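Local coordinates for UPF0130 protein PH1069 (Pyrococcus horikoshii, PDB 2IT2) that probably methylates N-4 of the wyosine precursor wybutosine-86 in tRNA(Phe), with S-adenosyl-L-methionine as methyl donor, in the wyosine derivatives pathway, at residues I58-M63 and G97-L102; H79-L84 and D179-F184; E89-H94 and V155-N160; K113-A118 and K141-E146. One frame throughout, in Å; residues are numbered along the deposited sequence.

Contact 1 (I58-M63 and G97-L102)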
loop_
_atom_site.group_PDB
_atom_site.type_symbol
_atom_site.label_atom_id
_atom_site.label_comp_id
_atom_site.label_asym_id
_atom_site.label_seq_id
_atom_site.Cartn_x
_atom_site.Cartn_y
_atom_site.Cartn_z
ATOM N N ILE B 58 1.463 14.475 6.585
ATOM C CA ILE B 58 2.172 14.181 7.826
ATOM C C ILE B 58 1.085 14.410 8.856
ATOM O O ILE B 58 0.328 15.381 8.770
ATOM C CB ILE B 58 3.359 15.144 8.084
ATOM C CG1 ILE B 58 4.427 14.943 7.001
ATOM C CG2 ILE B 58 3.952 14.888 9.484
ATOM C CD1 ILE B 58 5.512 15.991 6.994
ATOM N N SER B 59 0.979 13.511 9.819
ATOM C CA SER B 59 -0.066 13.658 10.803
ATOM C C SER B 59 0.347 13.226 12.192
ATOM O O SER B 59 1.229 12.396 12.360
ATOM C CB SER B 59 -1.275 12.819 10.386
ATOM O OG SER B 59 -1.594 12.977 9.011
ATOM N N VAL B 60 -0.288 13.829 13.184
ATOM C CA VAL B 60 -0.094 13.436 14.564
ATOM C C VAL B 60 -1.531 13.122 14.927
ATOM O O VAL B 60 -2.383 14.014 14.954
ATOM C CB VAL B 60 0.420 14.567 15.454
ATOM C CG1 VAL B 60 0.293 14.145 16.906
ATOM C CG2 VAL B 60 1.876 14.863 15.129
HETATM N N MSE B 61 -1.814 11.852 15.169
HETATM C CA MSE B 61 -3.175 11.454 15.475
HETATM C C MSE B 61 -3.263 10.363 16.521
HETATM O O MSE B 61 -2.315 9.608 16.734
HETATM C CB MSE B 61 -3.880 11.019 14.184
HETATM C CG MSE B 61 -3.172 9.929 13.398
HETATM SE SE MSE B 61 -3.559 8.156 14.044
HETATM C CE MSE B 61 -4.970 7.640 12.840
ATOM N N GLU B 62 -4.401 10.309 17.203
ATOM C CA GLU B 62 -4.611 9.292 18.217
ATOM C C GLU B 62 -5.728 8.346 17.812
ATOM O O GLU B 62 -6.758 8.762 17.285
ATOM C CB GLU B 62 -4.924 9.917 19.583
ATOM C CG GLU B 62 -6.030 10.946 19.606
ATOM C CD GLU B 62 -6.308 11.466 21.014
ATOM O OE1 GLU B 62 -5.343 11.816 21.735
ATOM O OE2 GLU B 62 -7.494 11.531 21.400
HETATM N N MSE B 63 -5.503 7.060 18.048
HETATM C CA MSE B 63 -6.481 6.036 17.711
HETATM C C MSE B 63 -6.383 4.907 18.729
HETATM O O MSE B 63 -5.343 4.722 19.354
HETATM C CB MSE B 63 -6.227 5.514 16.293
HETATM C CG MSE B 63 -4.843 4.919 16.053
HETATM SE SE MSE B 63 -4.548 4.495 14.185
HETATM C CE MSE B 63 -2.672 4.907 14.055
ATOM N N GLY B 97 -5.867 6.954 23.865
ATOM C CA GLY B 97 -5.473 6.010 22.838
ATOM C C GLY B 97 -4.002 6.087 22.515
ATOM O O GLY B 97 -3.230 6.689 23.258
ATOM N N GLN B 98 -3.620 5.466 21.405
ATOM C CA GLN B 98 -2.232 5.480 20.963
ATOM C C GLN B 98 -1.983 6.747 20.155
ATOM O O GLN B 98 -2.783 7.105 19.283
ATOM C CB GLN B 98 -1.923 4.262 20.082
ATOM C CG GLN B 98 -2.315 2.927 20.697
ATOM C CD GLN B 98 -1.988 1.747 19.807
ATOM O OE1 GLN B 98 -1.991 1.856 18.579
ATOM N NE2 GLN B 98 -1.727 0.600 20.423
ATOM N N LEU B 99 -0.885 7.433 20.461
ATOM C CA LEU B 99 -0.525 8.644 19.733
ATOM C C LEU B 99 0.511 8.248 18.670
ATOM O O LEU B 99 1.558 7.681 18.976
ATOM C CB LEU B 99 0.036 9.701 20.694
ATOM C CG LEU B 99 0.430 11.030 20.037
ATOM C CD1 LEU B 99 -0.806 11.710 19.444
ATOM C CD2 LEU B 99 1.115 11.938 21.066
ATOM N N TRP B 100 0.190 8.518 17.412
ATOM C CA TRP B 100 1.073 8.165 16.304
ATOM C C TRP B 100 1.513 9.340 15.444
ATOM O O TRP B 100 0.764 10.308 15.256
ATOM C CB TRP B 100 0.385 7.154 15.372
ATOM C CG TRP B 100 0.225 5.772 15.946
ATOM C CD1 TRP B 100 -0.799 5.321 16.738
ATOM C CD2 TRP B 100 1.147 4.684 15.819
ATOM N NE1 TRP B 100 -0.564 4.018 17.114
ATOM C CE2 TRP B 100 0.621 3.603 16.571
ATOM C CE3 TRP B 100 2.366 4.518 15.151
ATOM C CZ2 TRP B 100 1.278 2.369 16.664
ATOM C CZ3 TRP B 100 3.018 3.289 15.243
ATOM C CH2 TRP B 100 2.470 2.232 16.002
ATOM N N PHE B 101 2.737 9.252 14.941
ATOM C CA PHE B 101 3.243 10.248 14.013
ATOM C C PHE B 101 3.228 9.454 12.704
ATOM O O PHE B 101 3.892 8.417 12.591
ATOM C CB PHE B 101 4.669 10.679 14.388
ATOM C CG PHE B 101 5.257 11.705 13.450
ATOM C CD1 PHE B 101 5.816 11.313 12.233
ATOM C CD2 PHE B 101 5.232 13.059 13.775
ATOM C CE1 PHE B 101 6.334 12.252 11.351
ATOM C CE2 PHE B 101 5.747 14.012 12.897
ATOM C CZ PHE B 101 6.301 13.609 11.687
ATOM N N LEU B 102 2.461 9.919 11.724
ATOM C CA LEU B 102 2.337 9.204 10.459
ATOM C C LEU B 102 2.747 10.028 9.244
ATOM O O LEU B 102 2.554 11.248 9.206
ATOM C CB LEU B 102 0.879 8.749 10.238
ATOM C CG LEU B 102 0.163 8.007 11.377
ATOM C CD1 LEU B 102 -1.305 7.787 11.024
ATOM C CD2 LEU B 102 0.854 6.683 11.646
#
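The terminal methyl of selenomethionine Met63 settles on the Trp100 indole. Its CE stands 3.7 Å from the centroid of the five-membered ring, over the face, in a CH-pi contact. Met63 SE lies obliquely to the same ring, 5.2 Å from that centroid, as a Met-aromatic contact. The bend at the selenium (chi3 145°) brings the methyl over the ring. Trp100 NE1 donates to Gln98 OE1, which lies in the ring plane and helps to fix the rotation of the indole. On this face too, the bent chain of Met61 makes a hollow for Leu102. Leu102 CD1 fills it, 3.7 Å from Met61 CG and 3.8 Å from Met61 SE.

On the other face Val60 forks between two neighbours, with CG1 3.7 Å from Leu99 CD1 and CG2 4.0 Å from Phe101 CD2. Ile58, at the start of segment 58-63, lies beside Phe101, its CG2 3.5 Å from Phe101 CZ.

Strands 58-63 and 98-102 are antiparallel neighbours. Six backbone hydrogen bonds link Ser59, Met61 and Met63 with Leu102, Trp100 and Gln98. The chemistry is thus divided: peptide groups satisfy one another along the seam, and mostly apolar side chains cover both faces.

Contact 2 (H79-L84 and D179-F184)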
loop_
_atom_site.group_PDB
_atom_site.type_symbol
_atom_site.label_atom_id
_atom_site.label_comp_id
_atom_site.label_asym_id
_atom_site.label_seq_id
_atom_site.Cartn_x
_atom_site.Cartn_y
_atom_site.Cartn_z
ATOM N N HIS B 79 -0.144 18.829 4.823
ATOM C CA HIS B 79 0.359 18.272 3.579
ATOM C C HIS B 79 1.540 19.084 3.054
ATOM O O HIS B 79 1.787 19.169 1.858
ATOM C CB HIS B 79 -0.778 18.285 2.556
ATOM C CG HIS B 79 -1.125 19.709 2.208
ATOM N ND1 HIS B 79 -0.335 20.503 1.444
ATOM C CD2 HIS B 79 -2.263 20.436 2.574
ATOM C CE1 HIS B 79 -0.985 21.680 1.351
ATOM N NE2 HIS B 79 -2.142 21.668 2.018
ATOM N N ARG B 80 2.252 19.655 4.044
ATOM C CA ARG B 80 3.521 20.316 3.787
ATOM C C ARG B 80 4.618 19.762 4.692
ATOM O O ARG B 80 4.362 19.102 5.690
ATOM C CB ARG B 80 3.339 21.812 4.045
ATOM C CG ARG B 80 2.705 22.535 2.856
ATOM C CD ARG B 80 2.744 24.059 3.021
ATOM N NE ARG B 80 2.010 24.714 1.935
ATOM C CZ ARG B 80 0.723 25.032 2.163
ATOM N NH1 ARG B 80 0.168 24.758 3.332
ATOM N NH2 ARG B 80 0.010 25.633 1.205
ATOM N N GLU B 81 5.874 20.146 4.509
ATOM C CA GLU B 81 6.896 19.819 5.494
ATOM C C GLU B 81 6.561 20.595 6.764
ATOM O O GLU B 81 5.969 21.675 6.705
ATOM C CB GLU B 81 8.273 20.221 4.985
ATOM C CG GLU B 81 8.637 19.566 3.676
ATOM C CD GLU B 81 9.975 20.024 3.157
ATOM O OE1 GLU B 81 11.008 19.652 3.755
ATOM O OE2 GLU B 81 9.984 20.763 2.151
ATOM N N VAL B 82 6.949 20.051 7.911
ATOM C CA VAL B 82 6.635 20.681 9.185
ATOM C C VAL B 82 7.842 21.080 10.025
ATOM O O VAL B 82 8.979 20.698 9.757
ATOM C CB VAL B 82 5.734 19.750 10.040
ATOM C CG1 VAL B 82 4.449 19.422 9.290
ATOM C CG2 VAL B 82 6.492 18.468 10.380
ATOM N N SER B 83 7.570 21.876 11.051
ATOM C CA SER B 83 8.609 22.315 11.965
ATOM C C SER B 83 8.353 21.608 13.280
ATOM O O SER B 83 7.213 21.130 13.517
ATOM C CB SER B 83 8.551 23.819 12.184
ATOM O OG SER B 83 7.274 24.230 12.656
ATOM N N LEU B 84 9.388 21.527 14.134
ATOM C CA LEU B 84 9.250 20.846 15.431
ATOM C C LEU B 84 8.164 21.541 16.245
ATOM O O LEU B 84 7.446 20.880 16.946
ATOM C CB LEU B 84 10.548 20.882 16.221
ATOM C CG LEU B 84 10.930 19.909 17.332
ATOM C CD1 LEU B 84 10.327 18.512 17.086
ATOM C CD2 LEU B 84 12.484 19.921 17.403
ATOM N N ASP B 179 11.950 14.746 4.743
ATOM C CA ASP B 179 12.677 14.215 3.588
ATOM C C ASP B 179 11.707 13.439 2.718
ATOM O O ASP B 179 11.739 13.546 1.497
ATOM C CB ASP B 179 13.799 13.276 4.023
ATOM C CG ASP B 179 14.929 14.002 4.691
ATOM O OD1 ASP B 179 15.096 15.209 4.422
ATOM O OD2 ASP B 179 15.656 13.363 5.475
ATOM N N GLN B 180 10.837 12.657 3.347
ATOM C CA GLN B 180 9.862 11.875 2.602
ATOM C C GLN B 180 8.882 12.807 1.891
ATOM O O GLN B 180 8.570 12.610 0.718
ATOM C CB GLN B 180 9.128 10.905 3.540
ATOM C CG GLN B 180 10.028 9.817 4.124
ATOM C CD GLN B 180 9.304 8.911 5.106
ATOM O OE1 GLN B 180 8.553 9.385 5.959
ATOM N NE2 GLN B 180 9.539 7.608 5.004
HETATM N N MSE B 181 8.414 13.838 2.583
HETATM C CA MSE B 181 7.491 14.773 1.963
HETATM C C MSE B 181 8.136 15.449 0.757
HETATM O O MSE B 181 7.483 15.655 -0.270
HETATM C CB MSE B 181 7.058 15.830 2.977
HETATM C CG MSE B 181 6.111 16.878 2.419
HETATM SE SE MSE B 181 4.444 16.069 1.917
HETATM C CE MSE B 181 4.361 14.873 3.439
ATOM N N ARG B 182 9.421 15.773 0.874
ATOM C CA ARG B 182 10.124 16.429 -0.218
ATOM C C ARG B 182 10.145 15.502 -1.427
ATOM O O ARG B 182 9.953 15.949 -2.561
ATOM C CB ARG B 182 11.551 16.785 0.194
ATOM C CG ARG B 182 12.261 17.663 -0.821
ATOM C CD ARG B 182 13.754 17.745 -0.543
ATOM N NE ARG B 182 14.054 18.437 0.704
ATOM C CZ ARG B 182 15.251 18.932 1.006
ATOM N NH1 ARG B 182 16.254 18.813 0.146
ATOM N NH2 ARG B 182 15.448 19.549 2.162
ATOM N N ARG B 183 10.366 14.213 -1.187
ATOM C CA ARG B 183 10.391 13.221 -2.266
ATOM C C ARG B 183 9.019 13.103 -2.932
ATOM O O ARG B 183 8.928 12.996 -4.152
ATOM C CB ARG B 183 10.824 11.854 -1.728
ATOM C CG ARG B 183 12.278 11.791 -1.314
ATOM C CD ARG B 183 12.614 10.438 -0.703
ATOM N NE ARG B 183 12.367 9.335 -1.630
ATOM C CZ ARG B 183 12.526 8.051 -1.325
ATOM N NH1 ARG B 183 12.937 7.701 -0.113
ATOM N NH2 ARG B 183 12.276 7.115 -2.233
ATOM N N PHE B 184 7.953 13.129 -2.138
ATOM C CA PHE B 184 6.608 13.046 -2.700
ATOM C C PHE B 184 6.367 14.218 -3.644
ATOM O O PHE B 184 5.858 14.046 -4.756
ATOM C CB PHE B 184 5.547 13.101 -1.597
ATOM C CG PHE B 184 5.572 11.933 -0.653
ATOM C CD1 PHE B 184 5.909 10.659 -1.094
ATOM C CD2 PHE B 184 5.207 12.103 0.682
ATOM C CE1 PHE B 184 5.870 9.565 -0.223
ATOM C CE2 PHE B 184 5.167 11.015 1.555
ATOM C CZ PHE B 184 5.501 9.753 1.104
HETATM O O HOH W 1 13.765 18.143 3.755
#
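His79 meets the helix through its carbonyl, with His79 O 4.1 Å from SE of selenomethionine Met181. Arg80 offers only backbone: its carbonyl carbon, Arg80 C, lies 4.0 Å from Met181 CG. The polar groups of these two residues have further partners, since His79 O accepts a hydrogen bond from Lys185 and the Arg80 side chain leads away from the helix to a salt bridge with Glu33.

Glu81 makes the main contact. Its backbone N is 3.9 Å from Met181 CG, and Glu81 CG lies equally close to that methylene, so the two side chains cross over their aliphatic parts. Met181 reaches out with CG anti to its backbone N (chi1 179°), then bends at chi2 and chi3, which leaves CG against Glu81 and SE near His79 O. The Glu81 carboxylate continues toward the edge of the Arg182 guanidinium. Glu81 OE1 stops 4.5 Å from Arg182 NE, beyond salt-bridge range. A water joins three residues here. It lies 3.1 Å from Glu81 OE1 and 3.3 Å from Asp179 OD1, and makes a weak, 2.7 Å bond with Arg182 NH2. Which acceptors take its protons is not settled.

Val82 is held by its backbone N, which donates to Asn178 OD1. Ser83 then takes the N-cap position of helix 84-91. The loop leaves strand 73-78, runs across helix 167-194 and starts helix 84-91, while Met181 also reaches Ile58 of strand 48-63.

Contact 3 (E89-H94 and V155-N160)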
loop_
_atom_site.group_PDB
_atom_site.type_symbol
_atom_site.label_atom_id
_atom_site.label_comp_id
_atom_site.label_asym_id
_atom_site.label_seq_id
_atom_site.Cartn_x
_atom_site.Cartn_y
_atom_site.Cartn_z
ATOM N N GLU B 89 3.042 21.314 19.215
ATOM C CA GLU B 89 1.733 21.880 19.526
ATOM C C GLU B 89 0.635 20.822 19.394
ATOM O O GLU B 89 -0.329 20.825 20.158
ATOM C CB GLU B 89 1.419 23.044 18.589
ATOM C CG GLU B 89 2.336 24.229 18.759
ATOM C CD GLU B 89 2.142 24.923 20.088
ATOM O OE1 GLU B 89 2.455 24.320 21.138
ATOM O OE2 GLU B 89 1.668 26.079 20.080
ATOM N N ALA B 90 0.770 19.931 18.414
ATOM C CA ALA B 90 -0.215 18.874 18.210
ATOM C C ALA B 90 -0.079 17.846 19.332
ATOM O O ALA B 90 -1.073 17.406 19.902
ATOM C CB ALA B 90 -0.004 18.200 16.841
ATOM N N ILE B 91 1.159 17.480 19.652
ATOM C CA ILE B 91 1.424 16.507 20.705
ATOM C C ILE B 91 0.842 16.936 22.046
ATOM O O ILE B 91 0.364 16.105 22.816
ATOM C CB ILE B 91 2.945 16.258 20.858
ATOM C CG1 ILE B 91 3.448 15.420 19.679
ATOM C CG2 ILE B 91 3.242 15.555 22.185
ATOM C CD1 ILE B 91 4.973 15.275 19.621
ATOM N N LYS B 92 0.880 18.237 22.314
ATOM C CA LYS B 92 0.361 18.781 23.560
ATOM C C LYS B 92 -1.124 18.502 23.772
ATOM O O LYS B 92 -1.613 18.586 24.897
ATOM C CB LYS B 92 0.601 20.291 23.598
ATOM C CG LYS B 92 0.043 20.981 24.829
ATOM C CD LYS B 92 0.216 22.482 24.718
ATOM C CE LYS B 92 -0.444 23.187 25.883
ATOM N NZ LYS B 92 -0.291 24.665 25.791
ATOM N N LYS B 93 -1.836 18.168 22.699
ATOM C CA LYS B 93 -3.275 17.891 22.759
ATOM C C LYS B 93 -3.629 16.423 23.003
ATOM O O LYS B 93 -4.801 16.079 23.140
ATOM C CB LYS B 93 -3.941 18.344 21.455
ATOM C CG LYS B 93 -3.735 19.809 21.128
ATOM C CD LYS B 93 -4.317 20.155 19.768
ATOM C CE LYS B 93 -4.085 21.620 19.431
ATOM N NZ LYS B 93 -4.605 21.969 18.082
ATOM N N HIS B 94 -2.623 15.557 23.055
ATOM C CA HIS B 94 -2.858 14.127 23.251
ATOM C C HIS B 94 -3.480 13.794 24.597
ATOM O O HIS B 94 -2.997 14.245 25.632
ATOM C CB HIS B 94 -1.544 13.358 23.090
ATOM C CG HIS B 94 -1.647 11.899 23.407
ATOM N ND1 HIS B 94 -2.625 11.084 22.865
ATOM C CD2 HIS B 94 -0.901 11.097 24.204
ATOM C CE1 HIS B 94 -2.472 9.856 23.316
ATOM N NE2 HIS B 94 -1.429 9.835 24.132
ATOM N N VAL B 155 5.352 6.017 13.590
ATOM C CA VAL B 155 6.088 6.054 14.850
ATOM C C VAL B 155 5.154 6.318 16.030
ATOM O O VAL B 155 4.376 7.277 16.039
ATOM C CB VAL B 155 7.178 7.142 14.831
ATOM C CG1 VAL B 155 7.831 7.233 16.199
ATOM C CG2 VAL B 155 8.216 6.823 13.758
ATOM N N LEU B 156 5.237 5.449 17.029
ATOM C CA LEU B 156 4.426 5.571 18.233
ATOM C C LEU B 156 5.023 6.675 19.105
ATOM O O LEU B 156 6.201 6.626 19.444
ATOM C CB LEU B 156 4.437 4.249 18.988
ATOM C CG LEU B 156 3.624 4.167 20.280
ATOM C CD1 LEU B 156 2.131 4.297 20.017
ATOM C CD2 LEU B 156 3.940 2.832 20.923
ATOM N N LEU B 157 4.215 7.666 19.467
ATOM C CA LEU B 157 4.699 8.786 20.280
ATOM C C LEU B 157 4.284 8.697 21.745
ATOM O O LEU B 157 4.920 9.291 22.616
ATOM C CB LEU B 157 4.190 10.118 19.704
ATOM C CG LEU B 157 4.589 10.479 18.268
ATOM C CD1 LEU B 157 3.949 11.812 17.868
ATOM C CD2 LEU B 157 6.117 10.547 18.166
ATOM N N GLY B 158 3.225 7.948 22.016
ATOM C CA GLY B 158 2.754 7.835 23.384
ATOM C C GLY B 158 1.459 7.060 23.435
ATOM O O GLY B 158 0.981 6.596 22.409
ATOM N N GLU B 159 0.903 6.918 24.634
ATOM C CA GLU B 159 -0.347 6.188 24.832
ATOM C C GLU B 159 -1.120 6.714 26.035
ATOM O O GLU B 159 -0.555 6.920 27.111
ATOM C CB GLU B 159 -0.073 4.696 25.035
ATOM C CG GLU B 159 0.700 4.043 23.910
ATOM C CD GLU B 159 0.762 2.534 24.038
ATOM O OE1 GLU B 159 0.995 2.032 25.161
ATOM O OE2 GLU B 159 0.588 1.844 23.012
ATOM N N ASN B 160 -2.417 6.919 25.832
ATOM C CA ASN B 160 -3.322 7.411 26.865
ATOM C C ASN B 160 -2.824 8.617 27.661
ATOM O O ASN B 160 -2.933 8.650 28.889
ATOM C CB ASN B 160 -3.677 6.273 27.821
ATOM C CG ASN B 160 -4.467 5.168 27.142
ATOM O OD1 ASN B 160 -5.493 5.417 26.500
ATOM N ND2 ASN B 160 -3.997 3.936 27.287
#
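His94 reaches the end of strand 155-159 with the tip of its imidazole. Its NE2 lies 3.5 Å from Asn160 N and 3.7 Å from Glu159 C. The Glu159-Asn160 peptide thus sits at the ring edge, near the ring plane, and neither face of the imidazole is used for it. No hydrogen bond crosses here. The ring extends from the turn, with CG anti to the backbone N (chi1 174°). On its other nitrogen, ND1 is hydrogen-bonded to Glu62 OE1, which limits how the ring can turn. Gly158 passes obliquely beside the imidazole, with Gly158 C 4.1 Å from His94 NE2.

The strand is not regular at this point. Leu157 and Gly158 both face Leu99 of the neighbouring strand 98-112, which makes a classic beta bulge. Across from it, the chain leaves helix 84-91 through a type I turn from Ile91 to His94, closed by a 3.0 Å bond from His94 N to Ile91 O. The turn lets Ile91 meet Leu157 and His94 meet the residues just after it.

Leu157 and Ile91 form the second point of contact. Their side chains cross at about a right angle. Leu157 CD1 does the touching, 4.0 Å from Ile91 CD1 and 4.1 Å from Ile91 CG1. Ile91 also packs on Leu170 of helix 167-194 and on Ile163. Next to Leu157 in the strand, Leu156 O accepts a hydrogen bond from Tyr169 OH of the second subunit.

Contact 4 (K113-A118 and K141-E146)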
loop_
_atom_site.group_PDB
_atom_site.type_symbol
_atom_site.label_atom_id
_atom_site.label_comp_id
_atom_site.label_asym_id
_atom_site.label_seq_id
_atom_site.Cartn_x
_atom_site.Cartn_y
_atom_site.Cartn_z
ATOM N N LYS B 113 -10.250 5.511 -20.228
ATOM C CA LYS B 113 -11.223 5.093 -21.228
ATOM C C LYS B 113 -11.150 3.615 -21.653
ATOM O O LYS B 113 -12.183 3.004 -21.949
ATOM C CB LYS B 113 -11.108 5.996 -22.455
ATOM C CG LYS B 113 -12.149 5.709 -23.513
ATOM C CD LYS B 113 -12.056 6.713 -24.636
ATOM C CE LYS B 113 -13.140 6.463 -25.671
ATOM N NZ LYS B 113 -13.116 7.484 -26.756
ATOM N N THR B 114 -9.945 3.048 -21.685
ATOM C CA THR B 114 -9.768 1.646 -22.079
ATOM C C THR B 114 -8.743 0.971 -21.185
ATOM O O THR B 114 -8.007 1.638 -20.458
ATOM C CB THR B 114 -9.272 1.523 -23.533
ATOM O OG1 THR B 114 -7.921 1.987 -23.623
ATOM C CG2 THR B 114 -10.140 2.349 -24.449
ATOM N N LEU B 115 -8.696 -0.357 -21.239
ATOM C CA LEU B 115 -7.744 -1.089 -20.429
ATOM C C LEU B 115 -6.329 -0.734 -20.870
ATOM O O LEU B 115 -5.419 -0.630 -20.051
ATOM C CB LEU B 115 -7.980 -2.592 -20.557
ATOM C CG LEU B 115 -7.023 -3.466 -19.743
ATOM C CD1 LEU B 115 -7.118 -3.137 -18.246
ATOM C CD2 LEU B 115 -7.369 -4.934 -20.011
ATOM N N GLU B 116 -6.146 -0.547 -22.172
ATOM C CA GLU B 116 -4.832 -0.174 -22.666
ATOM C C GLU B 116 -4.384 1.190 -22.130
ATOM O O GLU B 116 -3.211 1.369 -21.802
ATOM C CB GLU B 116 -4.830 -0.139 -24.189
ATOM C CG GLU B 116 -3.455 0.109 -24.777
ATOM C CD GLU B 116 -3.490 0.116 -26.280
ATOM O OE1 GLU B 116 -3.973 -0.883 -26.851
ATOM O OE2 GLU B 116 -3.048 1.114 -26.890
ATOM N N ASP B 117 -5.308 2.151 -22.059
ATOM C CA ASP B 117 -4.974 3.485 -21.559
ATOM C C ASP B 117 -4.571 3.375 -20.100
ATOM O O ASP B 117 -3.620 4.011 -19.670
ATOM C CB ASP B 117 -6.157 4.455 -21.691
ATOM C CG ASP B 117 -6.503 4.761 -23.131
ATOM O OD1 ASP B 117 -5.563 4.959 -23.933
ATOM O OD2 ASP B 117 -7.708 4.811 -23.458
ATOM N N ALA B 118 -5.293 2.552 -19.347
ATOM C CA ALA B 118 -4.977 2.377 -17.936
ATOM C C ALA B 118 -3.579 1.804 -17.738
ATOM O O ALA B 118 -2.804 2.301 -16.922
ATOM C CB ALA B 118 -6.000 1.479 -17.290
ATOM N N LYS B 141 -19.257 1.366 -14.601
ATOM C CA LYS B 141 -19.241 2.820 -14.701
ATOM C C LYS B 141 -17.870 3.374 -15.083
ATOM O O LYS B 141 -17.779 4.323 -15.854
ATOM C CB LYS B 141 -19.706 3.453 -13.382
ATOM C CG LYS B 141 -21.160 3.165 -13.055
ATOM C CD LYS B 141 -21.603 3.851 -11.773
ATOM C CE LYS B 141 -23.051 3.524 -11.449
ATOM N NZ LYS B 141 -23.499 4.256 -10.235
ATOM N N LYS B 142 -16.804 2.772 -14.563
ATOM C CA LYS B 142 -15.467 3.269 -14.852
ATOM C C LYS B 142 -14.360 2.304 -14.445
ATOM O O LYS B 142 -14.598 1.306 -13.761
ATOM C CB LYS B 142 -15.261 4.625 -14.146
ATOM C CG LYS B 142 -15.538 4.623 -12.643
ATOM C CD LYS B 142 -15.636 6.040 -12.079
ATOM C CE LYS B 142 -16.056 6.020 -10.616
ATOM N NZ LYS B 142 -16.351 7.384 -10.097
ATOM N N LEU B 143 -13.152 2.601 -14.913
ATOM C CA LEU B 143 -11.958 1.833 -14.575
ATOM C C LEU B 143 -11.060 2.845 -13.868
ATOM O O LEU B 143 -10.681 3.853 -14.464
ATOM C CB LEU B 143 -11.253 1.325 -15.836
ATOM C CG LEU B 143 -9.992 0.467 -15.629
ATOM C CD1 LEU B 143 -9.686 -0.230 -16.939
ATOM C CD2 LEU B 143 -8.794 1.285 -15.192
ATOM N N ILE B 144 -10.715 2.574 -12.613
ATOM C CA ILE B 144 -9.873 3.495 -11.850
ATOM C C ILE B 144 -8.464 2.971 -11.679
ATOM O O ILE B 144 -8.250 1.807 -11.324
ATOM C CB ILE B 144 -10.463 3.772 -10.421
ATOM C CG1 ILE B 144 -11.846 4.431 -10.526
ATOM C CG2 ILE B 144 -9.508 4.657 -9.600
ATOM C CD1 ILE B 144 -11.859 5.760 -11.231
ATOM N N VAL B 145 -7.518 3.850 -11.983
ATOM C CA VAL B 145 -6.098 3.599 -11.814
ATOM C C VAL B 145 -5.732 4.362 -10.532
ATOM O O VAL B 145 -6.174 5.500 -10.330
ATOM C CB VAL B 145 -5.281 4.194 -12.973
ATOM C CG1 VAL B 145 -3.819 4.279 -12.586
ATOM C CG2 VAL B 145 -5.450 3.330 -14.215
ATOM N N GLU B 146 -4.966 3.727 -9.651
ATOM C CA GLU B 146 -4.518 4.376 -8.410
ATOM C C GLU B 146 -3.017 4.564 -8.532
ATOM O O GLU B 146 -2.304 3.635 -8.917
ATOM C CB GLU B 146 -4.816 3.504 -7.186
ATOM C CG GLU B 146 -4.395 4.110 -5.853
ATOM C CD GLU B 146 -4.906 3.291 -4.689
ATOM O OE1 GLU B 146 -4.407 2.163 -4.493
ATOM O OE2 GLU B 146 -5.816 3.767 -3.978
#
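Thr114 OG1 is approached by two groups of Asp117. The backbone Asp117 N donates to Thr114 OG1 over 3.0 Å with an angle of 157° at the hydrogen. The carboxylate oxygen Asp117 OD2 is 2.8 Å from the same Thr114 OG1, in a weaker bond that is not settled. Thr114 is the N-cap of helix 115-127, and the first of these is its capping bond. Thr114 O accepts from Ala118 N in the first turn and comes within 4.3 Å of Leu143 CD1. The capped first turn lies beside strand 143-146.

Ala118 carries the packing from the helix side. Its methyl points at the strand and touches two side chains. Ala118 CB lies 3.5 Å from Leu143 CD2, which is tighter than usual for two carbons, and 3.6 Å from Val145 CG2. Leu143 holds CG anti to its backbone N (chi1 -179°), which carries the branch out from the strand. Its CD2 meets Ala118 CB, while Leu143 CD1 is 4.1 Å from Leu115 CD1, where the two leucines pass at a slant. Leu115 and Leu143 both also touch Ile135 of strand 134-138, and Val145 continues onto Leu121 and Val122 of the helix.

No hydrogen bond crosses between the segments. The join is apolar and buried, and the small alanine is consistent with a close approach of helix to sheet. The capping bond to Thr114 OG1 satisfies Asp117 N, and Asp117 O is taken by Tyr48 OH.

In the fold
Contacts 1 and 3 are neighbours, with centres about 7 Å apart. They meet in the antiparallel sheet, where strand 98-112 lies beside strand 153-159. Contact 2 is about 16 Å from contact 1, centre to centre, and Ile58 packs on Met181 between them. Contact 4 lies on the opposite side of the chain's centre, about 41 Å from contact 3 between centres. Along the chain, the segments of contact 1 alternate with those of contacts 2 and 3. Contact 4 follows contact 1 and is nested inside contact 3, itself inside contact 2. Contacts 3 and 4 thus join helices to one sheet at two distant places, linked by strand 98-112. All four contacts have at least one residue near the second subunit.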